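Local structure of 5-oxopent-3-ene-1,2,5-tricarboxylate decarboxylase (Exiguobacterium antarcticum B7, 6IYM) at residues P68-I73 against T230-D235; L196-V201 against D262-G267. The protein belongs to the fumarylacetoacetate hydrolase family, whose C-terminal domain it carries as a mixed beta fold with a bound magnesium ion. All coordinates share one frame; numbering follows the deposited sequence.

In the fold
Two ways of joining distant parts of a chain appear here within one fumarylacetoacetate hydrolase domain. In contact 1 a single arginine of 68-73 reaches into the turn at 230-235 and closes on a carboxylate; in contact 2 the strands 196-201 and 262-265 are bonded edge to edge through their backbones. The contacts lie on opposite sides of the chain's centre, with their own centres 24 Å apart and nearest atoms about 12 Å apart, yet their segments alternate along the sequence. Neither supplies a ligand to the magnesium ion, which Glu124, Glu126 and Asp155 hold: the side chain of Ile73 is about 11 Å from the metal and that of Val197 about 10 Å.

Contact 1: residues P68-I73 against T230-D235; sequences PPRNVI and TLEAGD
Arg70 meets Asp235 side-on through two nitrogens, each oxygen of the carboxylate using its syn lone pair. Arg70 NE to Asp235 OD1 is the shorter arm of the salt bridge at 2.8 Å, with OD1 in the guanidinium plane; Arg70 NH2 reaches Asp235 OD2 at 3.0 Å, and the two flat groups are only 21° apart. Arg70 NH2 also donates to the carbonyl oxygen Thr230 O, 2.8 Å away. Asp235 OD2 is held a second time by Glu232 N, which comes from above the carboxylate plane.

Glu232 to Asp235 form a type II beta turn, with Gly234 at its positive-phi position, leading into strand 236-238, which pairs in parallel with strand 72-75. The arginine therefore ties the turn to the segment entering the neighbouring strand.

Packing adds to the polar grip. Glu232 sets CG beside its own backbone N (chi1 -47°), over the centre of the Arg70 guanidinium, 3.6 Å above its plane; the bend at chi2 only directs the carboxylate beyond it. Ile73 CD1 touches Leu231 CD2 at 4.4 Å, and Pro69 CD rests against Gly234 O.

At the dimer interface, Arg70 NH1 bonds to Ser102 OG of the second subunit. A water donates to Glu232 OE2 and accepts a weak bond from that same nitrogen.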
# COMPACT_ATOMS: atom_id res chain seq x y z
N PRO A 68 -2.93 8.93 -3.62
CA PRO A 68 -3.11 7.66 -4.32
C PRO A 68 -4.02 6.80 -3.45
O PRO A 68 -3.89 6.78 -2.23
CB PRO A 68 -1.69 7.07 -4.47
CG PRO A 68 -0.74 8.17 -4.03
CD PRO A 68 -1.55 9.15 -3.20
N PRO A 69 -5.00 6.10 -4.05
CA PRO A 69 -5.95 5.30 -3.27
C PRO A 69 -5.29 4.08 -2.61
O PRO A 69 -5.87 3.52 -1.70
CB PRO A 69 -6.97 4.88 -4.35
CG PRO A 69 -6.13 4.80 -5.62
CD PRO A 69 -5.22 6.00 -5.50
N ARG A 70 -4.09 3.70 -3.06
CA ARG A 70 -3.31 2.62 -2.41
C ARG A 70 -1.81 2.94 -2.49
O ARG A 70 -1.46 3.95 -3.13
CB ARG A 70 -3.78 1.28 -2.99
CG ARG A 70 -3.21 0.90 -4.34
CD ARG A 70 -4.05 -0.26 -4.87
NE ARG A 70 -3.51 -0.88 -6.07
CZ ARG A 70 -3.57 -2.18 -6.36
NH1 ARG A 70 -4.12 -3.05 -5.52
NH2 ARG A 70 -3.05 -2.61 -7.49
N ASN A 71 -0.95 2.14 -1.86
CA ASN A 71 0.48 2.49 -1.77
C ASN A 71 1.01 2.66 -3.19
O ASN A 71 0.57 1.93 -4.10
CB ASN A 71 1.35 1.47 -1.06
CG ASN A 71 1.01 1.28 0.40
OD1 ASN A 71 -0.04 1.68 0.87
ND2 ASN A 71 1.89 0.60 1.12
N VAL A 72 1.91 3.63 -3.36
CA VAL A 72 2.71 3.82 -4.60
C VAL A 72 3.58 2.56 -4.81
O VAL A 72 4.30 2.15 -3.87
CB VAL A 72 3.56 5.10 -4.49
CG1 VAL A 72 4.45 5.27 -5.71
CG2 VAL A 72 2.69 6.32 -4.29
N ILE A 73 3.45 1.93 -5.96
CA ILE A 73 4.24 0.70 -6.30
C ILE A 73 5.56 1.16 -6.89
O ILE A 73 5.49 1.96 -7.84
CB ILE A 73 3.47 -0.22 -7.26
CG1 ILE A 73 2.12 -0.63 -6.67
CG2 ILE A 73 4.34 -1.42 -7.62
CD1 ILE A 73 1.15 -1.28 -7.66
N THR A 230 -4.16 -7.42 -10.02
CA THR A 230 -5.00 -6.34 -10.61
C THR A 230 -4.38 -4.97 -10.29
O THR A 230 -4.05 -4.70 -9.11
CB THR A 230 -6.46 -6.45 -10.15
OG1 THR A 230 -6.97 -7.69 -10.64
CG2 THR A 230 -7.34 -5.33 -10.66
N LEU A 231 -4.21 -4.14 -11.34
CA LEU A 231 -3.87 -2.71 -11.19
C LEU A 231 -5.19 -1.94 -11.15
O LEU A 231 -6.06 -2.24 -11.98
CB LEU A 231 -2.99 -2.26 -12.36
CG LEU A 231 -1.66 -3.00 -12.52
CD1 LEU A 231 -0.87 -2.44 -13.71
CD2 LEU A 231 -0.84 -2.90 -11.24
N GLU A 232 -5.32 -1.01 -10.22
CA GLU A 232 -6.50 -0.12 -10.06
C GLU A 232 -6.27 1.21 -10.80
O GLU A 232 -5.17 1.72 -10.76
CB GLU A 232 -6.77 0.18 -8.58
CG GLU A 232 -6.74 -1.04 -7.68
CD GLU A 232 -7.93 -1.98 -7.80
OE1 GLU A 232 -8.87 -1.66 -8.55
OE2 GLU A 232 -7.90 -3.05 -7.15
N ALA A 233 -7.31 1.76 -11.40
CA ALA A 233 -7.36 3.16 -11.88
C ALA A 233 -6.81 4.06 -10.76
O ALA A 233 -7.23 3.90 -9.61
CB ALA A 233 -8.76 3.54 -12.28
N GLY A 234 -5.83 4.90 -11.09
CA GLY A 234 -5.20 5.83 -10.13
C GLY A 234 -4.00 5.22 -9.43
O GLY A 234 -3.39 5.93 -8.58
N ASP A 235 -3.66 3.96 -9.71
CA ASP A 235 -2.35 3.39 -9.29
C ASP A 235 -1.21 4.28 -9.80
O ASP A 235 -1.29 4.79 -10.95
CB ASP A 235 -2.14 1.98 -9.81
CG ASP A 235 -2.51 0.90 -8.82
OD1 ASP A 235 -2.58 1.20 -7.61
OD2 ASP A 235 -2.72 -0.25 -9.28
O HOH W 1 -6.44 -2.14 -4.39

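Contact 2: residues L196-V201 against D262-G267; sequences LVETRV and DVSIEG
Ile265 carries CG1 beside its backbone N (chi1 -56°) and Val197 sets CG2 in the corresponding place, anti to its carbonyl carbon, which brings Ile265 CD1 to 4.1 Å from Val197 CG2. Two residues along, on the same face, Thr199 and Val263 lie side by side in the same way, with Thr199 OG1 and CG2 both near Val263 CG2; that hydroxyl is hydrogen-bonded to Gln207 OE1 of strand 204-210. At the strand end, Glu266 runs extended beyond CG and lays its carboxylate beside Leu196, where OE2 accepts a weak bond from Leu196 N at 3.2 Å.

The backbones form an antiparallel ladder, their axes 4.6 Å apart at closest approach. Glu198 with Ser264 and Arg200 with Asp262 are hydrogen-bonded pairs, each closed by two reciprocal N-H to O bonds. The Asp262 N to Arg200 O bond, 2.8 Å long, is nearly straight at 176°. Thr199 with Val263, between them, and Val197 with Ile265, beyond Glu198 and Ser264, are non-hydrogen-bonded pairs, where CA-H...O contacts fill in, such as Val263 CA to Glu198 O at 3.2 Å. Beyond Ile265, Glu266 N still bonds to Leu196 O, and a water donates to that same carbonyl oxygen while also bonding to Ser264 OG.

Asp262 OD1 bonds to His270 ND1, and Glu198 OE1 to Ser208 OG. Thr199 packs on Tyr123 of strand 121-131, Val263 on Ile152 and Asn154 of strand 147-158 and Ile265 on both strands, while Val197 meets Tyr79 and Pro242 in loops; within their own five-stranded sheet, strand 260-265 continues to 269-276 and strand 196-201 to 204-210.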
# COMPACT_ATOMS: atom_id res chain seq x y z
N LEU A 196 14.69 12.51 -20.52
CA LEU A 196 15.79 12.82 -19.58
C LEU A 196 15.20 13.04 -18.19
O LEU A 196 14.29 13.88 -18.06
CB LEU A 196 16.55 14.04 -20.08
CG LEU A 196 17.83 14.36 -19.31
CD1 LEU A 196 18.77 13.17 -19.32
CD2 LEU A 196 18.50 15.59 -19.89
N VAL A 197 15.67 12.24 -17.22
CA VAL A 197 15.34 12.37 -15.78
C VAL A 197 16.59 12.97 -15.10
O VAL A 197 17.64 12.31 -15.08
CB VAL A 197 14.92 11.02 -15.16
CG1 VAL A 197 14.58 11.16 -13.69
CG2 VAL A 197 13.75 10.38 -15.92
N GLU A 198 16.46 14.14 -14.50
CA GLU A 198 17.59 14.79 -13.79
C GLU A 198 17.16 15.17 -12.37
O GLU A 198 15.97 15.57 -12.14
CB GLU A 198 18.07 16.06 -14.48
CG GLU A 198 18.41 15.92 -15.95
CD GLU A 198 19.31 17.04 -16.47
OE1 GLU A 198 20.41 16.74 -17.01
OE2 GLU A 198 18.93 18.21 -16.31
N THR A 199 18.14 15.11 -11.47
CA THR A 199 18.03 15.63 -10.10
C THR A 199 19.16 16.61 -9.81
O THR A 199 20.33 16.26 -10.02
CB THR A 199 18.01 14.47 -9.11
OG1 THR A 199 17.03 13.60 -9.65
CG2 THR A 199 17.67 14.92 -7.71
N ARG A 200 18.80 17.78 -9.31
CA ARG A 200 19.76 18.75 -8.72
C ARG A 200 19.53 18.80 -7.21
O ARG A 200 18.36 18.71 -6.79
CB ARG A 200 19.60 20.12 -9.37
CG ARG A 200 20.09 20.14 -10.81
CD ARG A 200 19.91 21.45 -11.53
NE ARG A 200 20.37 21.24 -12.89
CZ ARG A 200 21.61 21.39 -13.33
NH1 ARG A 200 22.56 21.81 -12.51
NH2 ARG A 200 21.89 21.12 -14.59
N VAL A 201 20.62 18.86 -6.46
CA VAL A 201 20.61 19.14 -5.00
C VAL A 201 21.36 20.47 -4.81
O VAL A 201 22.52 20.56 -5.25
CB VAL A 201 21.21 17.98 -4.19
CG1 VAL A 201 21.38 18.33 -2.70
CG2 VAL A 201 20.37 16.71 -4.36
N ASP A 262 15.66 19.27 -6.71
CA ASP A 262 14.92 19.59 -7.96
C ASP A 262 15.02 18.41 -8.95
O ASP A 262 16.05 18.27 -9.66
CB ASP A 262 15.48 20.88 -8.55
CG ASP A 262 14.86 21.32 -9.86
OD1 ASP A 262 13.65 21.04 -10.08
OD2 ASP A 262 15.60 21.95 -10.66
N VAL A 263 13.95 17.61 -9.04
CA VAL A 263 13.79 16.51 -10.03
C VAL A 263 13.04 17.08 -11.24
O VAL A 263 12.03 17.79 -11.07
CB VAL A 263 13.02 15.32 -9.41
CG1 VAL A 263 12.90 14.14 -10.37
CG2 VAL A 263 13.61 14.87 -8.08
N SER A 264 13.52 16.82 -12.43
CA SER A 264 12.84 17.25 -13.67
C SER A 264 12.81 16.07 -14.63
O SER A 264 13.74 15.21 -14.58
CB SER A 264 13.52 18.45 -14.27
OG SER A 264 14.79 18.09 -14.75
N ILE A 265 11.77 16.04 -15.44
CA ILE A 265 11.59 15.04 -16.53
C ILE A 265 11.13 15.84 -17.73
O ILE A 265 10.15 16.58 -17.59
CB ILE A 265 10.56 13.97 -16.13
CG1 ILE A 265 10.99 13.30 -14.81
CG2 ILE A 265 10.38 12.99 -17.28
CD1 ILE A 265 10.25 12.01 -14.49
N GLU A 266 11.85 15.76 -18.84
CA GLU A 266 11.56 16.62 -20.01
C GLU A 266 10.18 16.20 -20.51
O GLU A 266 9.90 15.01 -20.52
CB GLU A 266 12.73 16.60 -21.01
CG GLU A 266 12.76 15.46 -21.99
CD GLU A 266 14.10 15.25 -22.70
OE1 GLU A 266 14.95 16.18 -22.72
OE2 GLU A 266 14.30 14.13 -23.23
N GLY A 267 9.32 17.19 -20.78
CA GLY A 267 7.93 16.98 -21.21
C GLY A 267 6.97 17.08 -20.05
O GLY A 267 5.80 17.29 -20.31
O HOH W 2 14.88 16.33 -17.17